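Local coordinates for FERM, ARHGEF and pleckstrin domain-containing protein 2 (Mus musculus, PDB 6D2K) that activates the small GTPase RAC1 as a guanine nucleotide exchange factor and acts in semaphorin signalling and actin remodelling, its FERM domain being the part described here, at residues K109-E115 with E152-N156; C46-G50 with T100-F104. One frame throughout, in Å; residues are numbered along the deposited sequence.

Contact 1. Residues K109-E115 with E152-N156; sequences KRDLLEE and EYLPN
The carbonyl oxygen of Y153 meets the last turn of helix 98-113 twice over. Water 1 donates to Y153 O at 2.7 Å and also to K109 O, a helix carbonyl that already accepts the N-H of L113. Beside it, the CA of L113 lies 3.2 Å from Y153 O, a C-H...O contact bent to 124° at the hydrogen. A second bridge runs along the tyrosine: K109, anti at chi1 (172°) and extended to its end, carries CE obliquely to 3.6 Å from CE1 of the Y153 ring and brings NZ alongside the phenol. Water 2 joins K109 NZ to Y153 OH, which is also hydrogen-bonded to H147. Water 3 donates to E152 O but holds K109 NZ only weakly. CD1 of L113 reaches the backbone of 152-154, where it lies 3.8 Å from L154 N, while CD1 of L154 rests 3.6 Å from L112 O. At the exposed end, CG of P155 packs against the carboxylate carbon of E115, CD, at 3.6 Å. I128 and L132 of helix 121-136 touch Y153 as well, and I128 also touches L112. Beyond the helix, E115 takes a positive phi (64°) and closes a Schellman motif, its N-H returning to L112 O. A Schellman-terminated helix end, bridged by water to the loop between helices 141-150 and 161-168, thus forms part of the all-helical central lobe of the FERM domain.

Contact 2. Residues C46-G50 with T100-F104; sequences CDYFG and TRYLF
F49 pushes the end of its ring between three side chains of helix 98-113. Its CZ is 3.8 Å from CE2 of F104 and 3.9 Å from CB of L103, both approaching the ring obliquely. T100 comes instead at the rim, where its methyl CG2 lies near the ring plane, 3.9 Å from F49 CE2. The rings of F49 and F104 meet obliquely, their planes at 77° and centroids 5.7 Å apart. F104 also touches Y48, whose CB sits 4.2 Å from F104 CE2 at the edge of that phenylalanine ring. Several features set these groups in place. The 3-10 turn 46-48 leads straight into strand 49-54 and is closed by the F49 N-H, which donates to C46 O. With chi1 at -44°, T100 turns OG1 to E45, to which it is hydrogen-bonded, and sets its methyl CG2 against F49. Y48 makes an edge-to-face pair with F283 of helix 267-284. Farther out, W38 of helix 30-41 and both L83 and V85 of strand 79-85 pack on F49, whereas L184 of helix 176-187 touches F104. The contact therefore lies where the ubiquitin-like N-terminal lobe, through its strands 49-54 and 79-85, meets the central lobe's helix 98-113, with helix 176-187 on the latter's flank.

Helix 98-113 serves both contacts: residues 100-104, in its early turns, pack on the ubiquitin-like lobe in contact 2, and its C-terminal turn meets the loop 152-156 in contact 1. The two centres lie 19 Å apart and their nearest atoms about 5 Å apart, without touching. Their character differs. Contact 2 is buried and apolar and joins two lobes, whereas contact 1 is partly buried, uses bridging waters and stays within the central lobe. Strand 79-85 offers a further tie: V85 touches F104 in contact 2, while R82 forms a salt bridge with E114 beside contact 1. One helix thus runs from the interface with the N-terminal lobe to a partly exposed loop of the central lobe.

Contact 1. Residues K109-E115 with E152-N156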
loop_
_atom_site.group_PDB
_atom_site.type_symbol
_atom_site.label_atom_id
_atom_site.label_comp_id
_atom_site.label_asym_id
_atom_site.label_seq_id
_atom_site.Cartn_x
_atom_site.Cartn_y
_atom_site.Cartn_z
ATOM N N LYS A 109 6.891 3.852 -6.122
ATOM C CA LYS A 109 6.747 4.933 -7.080
ATOM C C LYS A 109 5.347 5.537 -6.970
ATOM O O LYS A 109 5.211 6.754 -6.917
ATOM C CB LYS A 109 7.039 4.440 -8.505
ATOM C CG LYS A 109 6.729 5.466 -9.594
ATOM C CD LYS A 109 7.023 4.906 -10.975
ATOM C CE LYS A 109 6.473 5.837 -12.044
ATOM N NZ LYS A 109 6.606 5.291 -13.417
ATOM N N ARG A 110 4.327 4.684 -6.930
ATOM C CA ARG A 110 2.954 5.175 -6.803
ATOM C C ARG A 110 2.744 5.910 -5.479
ATOM O O ARG A 110 2.103 6.972 -5.450
ATOM C CB ARG A 110 1.938 4.037 -6.941
ATOM C CG ARG A 110 0.515 4.460 -6.571
ATOM C CD ARG A 110 -0.372 3.269 -6.185
ATOM N NE ARG A 110 -0.705 2.482 -7.348
ATOM C CZ ARG A 110 -1.190 1.247 -7.325
ATOM N NH1 ARG A 110 -1.394 0.619 -6.178
ATOM N NH2 ARG A 110 -1.443 0.638 -8.473
ATOM N N ASP A 111 3.273 5.361 -4.383
ATOM C CA ASP A 111 3.092 5.984 -3.073
ATOM C C ASP A 111 3.778 7.337 -3.002
ATOM O O ASP A 111 3.311 8.241 -2.324
ATOM C CB ASP A 111 3.598 5.063 -1.947
ATOM C CG ASP A 111 2.723 3.836 -1.758
ATOM O OD1 ASP A 111 3.176 2.884 -1.090
ATOM O OD2 ASP A 111 1.579 3.821 -2.267
ATOM N N LEU A 112 4.885 7.484 -3.715
ATOM C CA LEU A 112 5.562 8.781 -3.784
ATOM C C LEU A 112 4.693 9.783 -4.564
ATOM O O LEU A 112 4.458 10.905 -4.103
ATOM C CB LEU A 112 6.952 8.617 -4.415
ATOM C CG LEU A 112 7.841 9.858 -4.500
ATOM C CD1 LEU A 112 8.230 10.343 -3.125
ATOM C CD2 LEU A 112 9.092 9.550 -5.322
ATOM N N LEU A 113 4.185 9.358 -5.716
ATOM C CA LEU A 113 3.358 10.209 -6.571
ATOM C C LEU A 113 2.084 10.652 -5.860
ATOM O O LEU A 113 1.658 11.809 -5.966
ATOM C CB LEU A 113 2.998 9.463 -7.859
ATOM C CG LEU A 113 2.011 10.155 -8.806
ATOM C CD1 LEU A 113 2.576 11.480 -9.306
ATOM C CD2 LEU A 113 1.663 9.247 -9.970
ATOM N N GLU A 114 1.484 9.717 -5.134
ATOM C CA GLU A 114 0.235 9.962 -4.405
ATOM C C GLU A 114 0.448 10.657 -3.059
ATOM O O GLU A 114 -0.510 10.902 -2.332
ATOM C CB GLU A 114 -0.549 8.644 -4.261
ATOM C CG GLU A 114 -1.092 8.176 -5.606
ATOM C CD GLU A 114 -1.916 6.888 -5.573
ATOM O OE1 GLU A 114 -2.057 6.252 -4.509
ATOM O OE2 GLU A 114 -2.421 6.513 -6.649
ATOM N N GLU A 115 1.696 10.996 -2.748
ATOM C CA GLU A 115 2.041 11.728 -1.528
ATOM C C GLU A 115 1.742 10.945 -0.250
ATOM O O GLU A 115 1.452 11.521 0.802
ATOM C CB GLU A 115 1.362 13.104 -1.528
ATOM C CG GLU A 115 1.688 13.908 -2.787
ATOM C CD GLU A 115 1.047 15.280 -2.787
ATOM O OE1 GLU A 115 1.688 16.226 -2.290
ATOM O OE2 GLU A 115 -0.086 15.405 -3.294
ATOM N N GLU A 152 4.640 11.561 -14.656
ATOM C CA GLU A 152 4.659 12.176 -13.331
ATOM C C GLU A 152 5.173 11.233 -12.255
ATOM O O GLU A 152 4.747 10.080 -12.169
ATOM C CB GLU A 152 3.267 12.693 -12.968
ATOM C CG GLU A 152 2.804 13.843 -13.851
ATOM C CD GLU A 152 1.916 14.827 -13.094
ATOM O OE1 GLU A 152 0.882 15.231 -13.650
ATOM O OE2 GLU A 152 2.265 15.184 -11.947
ATOM N N TYR A 153 6.099 11.744 -11.445
ATOM C CA TYR A 153 6.640 11.032 -10.287
ATOM C C TYR A 153 6.250 11.707 -8.968
ATOM O O TYR A 153 6.168 11.060 -7.924
ATOM C CB TYR A 153 8.170 10.951 -10.401
ATOM C CG TYR A 153 8.620 10.030 -11.508
ATOM C CD1 TYR A 153 9.005 8.732 -11.232
ATOM C CD2 TYR A 153 8.614 10.447 -12.835
ATOM C CE1 TYR A 153 9.405 7.879 -12.233
ATOM C CE2 TYR A 153 9.008 9.594 -13.847
ATOM C CZ TYR A 153 9.397 8.309 -13.538
ATOM O OH TYR A 153 9.792 7.443 -14.537
ATOM N N LEU A 154 6.023 13.016 -9.023
ATOM C CA LEU A 154 5.701 13.789 -7.825
ATOM C C LEU A 154 4.971 15.058 -8.244
ATOM O O LEU A 154 5.311 15.654 -9.259
ATOM C CB LEU A 154 7.006 14.151 -7.103
ATOM C CG LEU A 154 6.940 14.806 -5.727
ATOM C CD1 LEU A 154 6.347 13.856 -4.692
ATOM C CD2 LEU A 154 8.336 15.238 -5.310
ATOM N N PRO A 155 3.964 15.485 -7.473
ATOM C CA PRO A 155 3.379 16.777 -7.842
ATOM C C PRO A 155 4.422 17.879 -7.733
ATOM O O PRO A 155 5.220 17.884 -6.796
ATOM C CB PRO A 155 2.278 16.982 -6.791
ATOM C CG PRO A 155 1.990 15.602 -6.251
ATOM C CD PRO A 155 3.295 14.867 -6.316
ATOM N N ASN A 156 4.424 18.807 -8.682
ATOM C CA ASN A 156 5.436 19.849 -8.699
ATOM C C ASN A 156 6.845 19.253 -8.741
ATOM O O ASN A 156 7.779 19.770 -8.134
ATOM C CB ASN A 156 5.262 20.801 -7.501
ATOM C CG ASN A 156 6.061 22.083 -7.651
ATOM O OD1 ASN A 156 6.404 22.737 -6.667
ATOM N ND2 ASN A 156 6.385 22.437 -8.894
HETATM O O HOH W 1 6.876 8.507 -8.317
HETATM O O HOH W 2 9.365 4.854 -13.829
HETATM O O HOH W 3 4.643 7.976 -14.254
#

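Contact 2. Residues C46-G50 with T100-F104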
loop_
_atom_site.group_PDB
_atom_site.type_symbol
_atom_site.label_atom_id
_atom_site.label_comp_id
_atom_site.label_asym_id
_atom_site.label_seq_id
_atom_site.Cartn_x
_atom_site.Cartn_y
_atom_site.Cartn_z
ATOM N N CYS A 46 2.484 -13.863 -4.609
ATOM C CA CYS A 46 1.227 -13.137 -4.657
ATOM C C CYS A 46 0.641 -12.868 -3.269
ATOM O O CYS A 46 -0.234 -12.014 -3.136
ATOM C CB CYS A 46 0.210 -13.906 -5.506
ATOM S SG CYS A 46 -0.081 -15.585 -4.903
ATOM N N ASP A 47 1.113 -13.564 -2.238
ATOM C CA ASP A 47 0.545 -13.379 -0.896
ATOM C C ASP A 47 0.793 -11.983 -0.311
ATOM O O ASP A 47 0.123 -11.568 0.640
ATOM C CB ASP A 47 0.965 -14.492 0.086
ATOM C CG ASP A 47 2.478 -14.677 0.182
ATOM O OD1 ASP A 47 2.966 -14.962 1.299
ATOM O OD2 ASP A 47 3.177 -14.568 -0.849
ATOM N N TYR A 48 1.720 -11.243 -0.915
ATOM C CA TYR A 48 1.987 -9.872 -0.476
ATOM C C TYR A 48 1.010 -8.870 -1.060
ATOM O O TYR A 48 1.008 -7.715 -0.649
ATOM C CB TYR A 48 3.401 -9.426 -0.863
ATOM C CG TYR A 48 4.477 -10.132 -0.080
ATOM C CD1 TYR A 48 4.906 -9.642 1.145
ATOM C CD2 TYR A 48 5.050 -11.299 -0.561
ATOM C CE1 TYR A 48 5.877 -10.297 1.876
ATOM C CE2 TYR A 48 6.016 -11.966 0.176
ATOM C CZ TYR A 48 6.420 -11.459 1.380
ATOM O OH TYR A 48 7.391 -12.116 2.103
ATOM N N PHE A 49 0.180 -9.314 -2.000
ATOM C CA PHE A 49 -0.584 -8.387 -2.829
ATOM C C PHE A 49 -2.089 -8.524 -2.659
ATOM O O PHE A 49 -2.580 -9.513 -2.117
ATOM C CB PHE A 49 -0.231 -8.569 -4.314
ATOM C CG PHE A 49 1.202 -8.231 -4.639
ATOM C CD1 PHE A 49 1.535 -6.989 -5.135
ATOM C CD2 PHE A 49 2.219 -9.154 -4.416
ATOM C CE1 PHE A 49 2.848 -6.673 -5.436
ATOM C CE2 PHE A 49 3.539 -8.838 -4.718
ATOM C CZ PHE A 49 3.853 -7.600 -5.218
ATOM N N GLY A 50 -2.796 -7.504 -3.135
ATOM C CA GLY A 50 -4.247 -7.514 -3.160
ATOM C C GLY A 50 -4.774 -6.652 -4.287
ATOM O O GLY A 50 -4.003 -6.096 -5.085
ATOM N N THR A 100 8.980 -9.659 -8.208
ATOM C CA THR A 100 8.283 -9.132 -7.033
ATOM C C THR A 100 8.954 -7.826 -6.626
ATOM O O THR A 100 8.284 -6.865 -6.249
ATOM C CB THR A 100 8.334 -10.095 -5.838
ATOM O OG1 THR A 100 8.061 -11.428 -6.277
ATOM C CG2 THR A 100 7.293 -9.703 -4.783
ATOM N N ARG A 101 10.285 -7.785 -6.671
ATOM C CA ARG A 101 10.973 -6.561 -6.279
ATOM C C ARG A 101 10.643 -5.423 -7.235
ATOM O O ARG A 101 10.556 -4.260 -6.824
ATOM C CB ARG A 101 12.485 -6.800 -6.236
ATOM C CG ARG A 101 12.873 -7.836 -5.186
ATOM C CD ARG A 101 14.383 -7.870 -4.964
ATOM N NE ARG A 101 15.136 -8.399 -6.101
ATOM C CZ ARG A 101 15.385 -9.689 -6.313
ATOM N NH1 ARG A 101 14.923 -10.611 -5.481
ATOM N NH2 ARG A 101 16.104 -10.059 -7.370
ATOM N N TYR A 102 10.508 -5.767 -8.514
ATOM C CA TYR A 102 10.053 -4.830 -9.545
ATOM C C TYR A 102 8.667 -4.267 -9.188
ATOM O O TYR A 102 8.469 -3.055 -9.195
ATOM C CB TYR A 102 10.037 -5.526 -10.910
ATOM C CG TYR A 102 9.215 -4.845 -11.979
ATOM C CD1 TYR A 102 9.545 -3.578 -12.452
ATOM C CD2 TYR A 102 8.112 -5.484 -12.532
ATOM C CE1 TYR A 102 8.788 -2.966 -13.441
ATOM C CE2 TYR A 102 7.355 -4.885 -13.531
ATOM C CZ TYR A 102 7.701 -3.628 -13.984
ATOM O OH TYR A 102 6.958 -3.024 -14.973
ATOM N N LEU A 103 7.724 -5.140 -8.851
ATOM C CA LEU A 103 6.393 -4.652 -8.457
ATOM C C LEU A 103 6.444 -3.770 -7.209
ATOM O O LEU A 103 5.733 -2.770 -7.129
ATOM C CB LEU A 103 5.411 -5.805 -8.262
ATOM C CG LEU A 103 5.062 -6.579 -9.538
ATOM C CD1 LEU A 103 3.920 -7.537 -9.230
ATOM C CD2 LEU A 103 4.716 -5.655 -10.710
ATOM N N PHE A 104 7.292 -4.122 -6.241
ATOM C CA PHE A 104 7.416 -3.278 -5.050
ATOM C C PHE A 104 7.977 -1.897 -5.395
ATOM O O PHE A 104 7.535 -0.894 -4.841
ATOM C CB PHE A 104 8.276 -3.950 -3.963
ATOM C CG PHE A 104 7.471 -4.708 -2.936
ATOM C CD1 PHE A 104 7.306 -4.193 -1.657
ATOM C CD2 PHE A 104 6.885 -5.930 -3.238
ATOM C CE1 PHE A 104 6.560 -4.869 -0.701
ATOM C CE2 PHE A 104 6.135 -6.624 -2.276
ATOM C CZ PHE A 104 5.975 -6.090 -1.004
#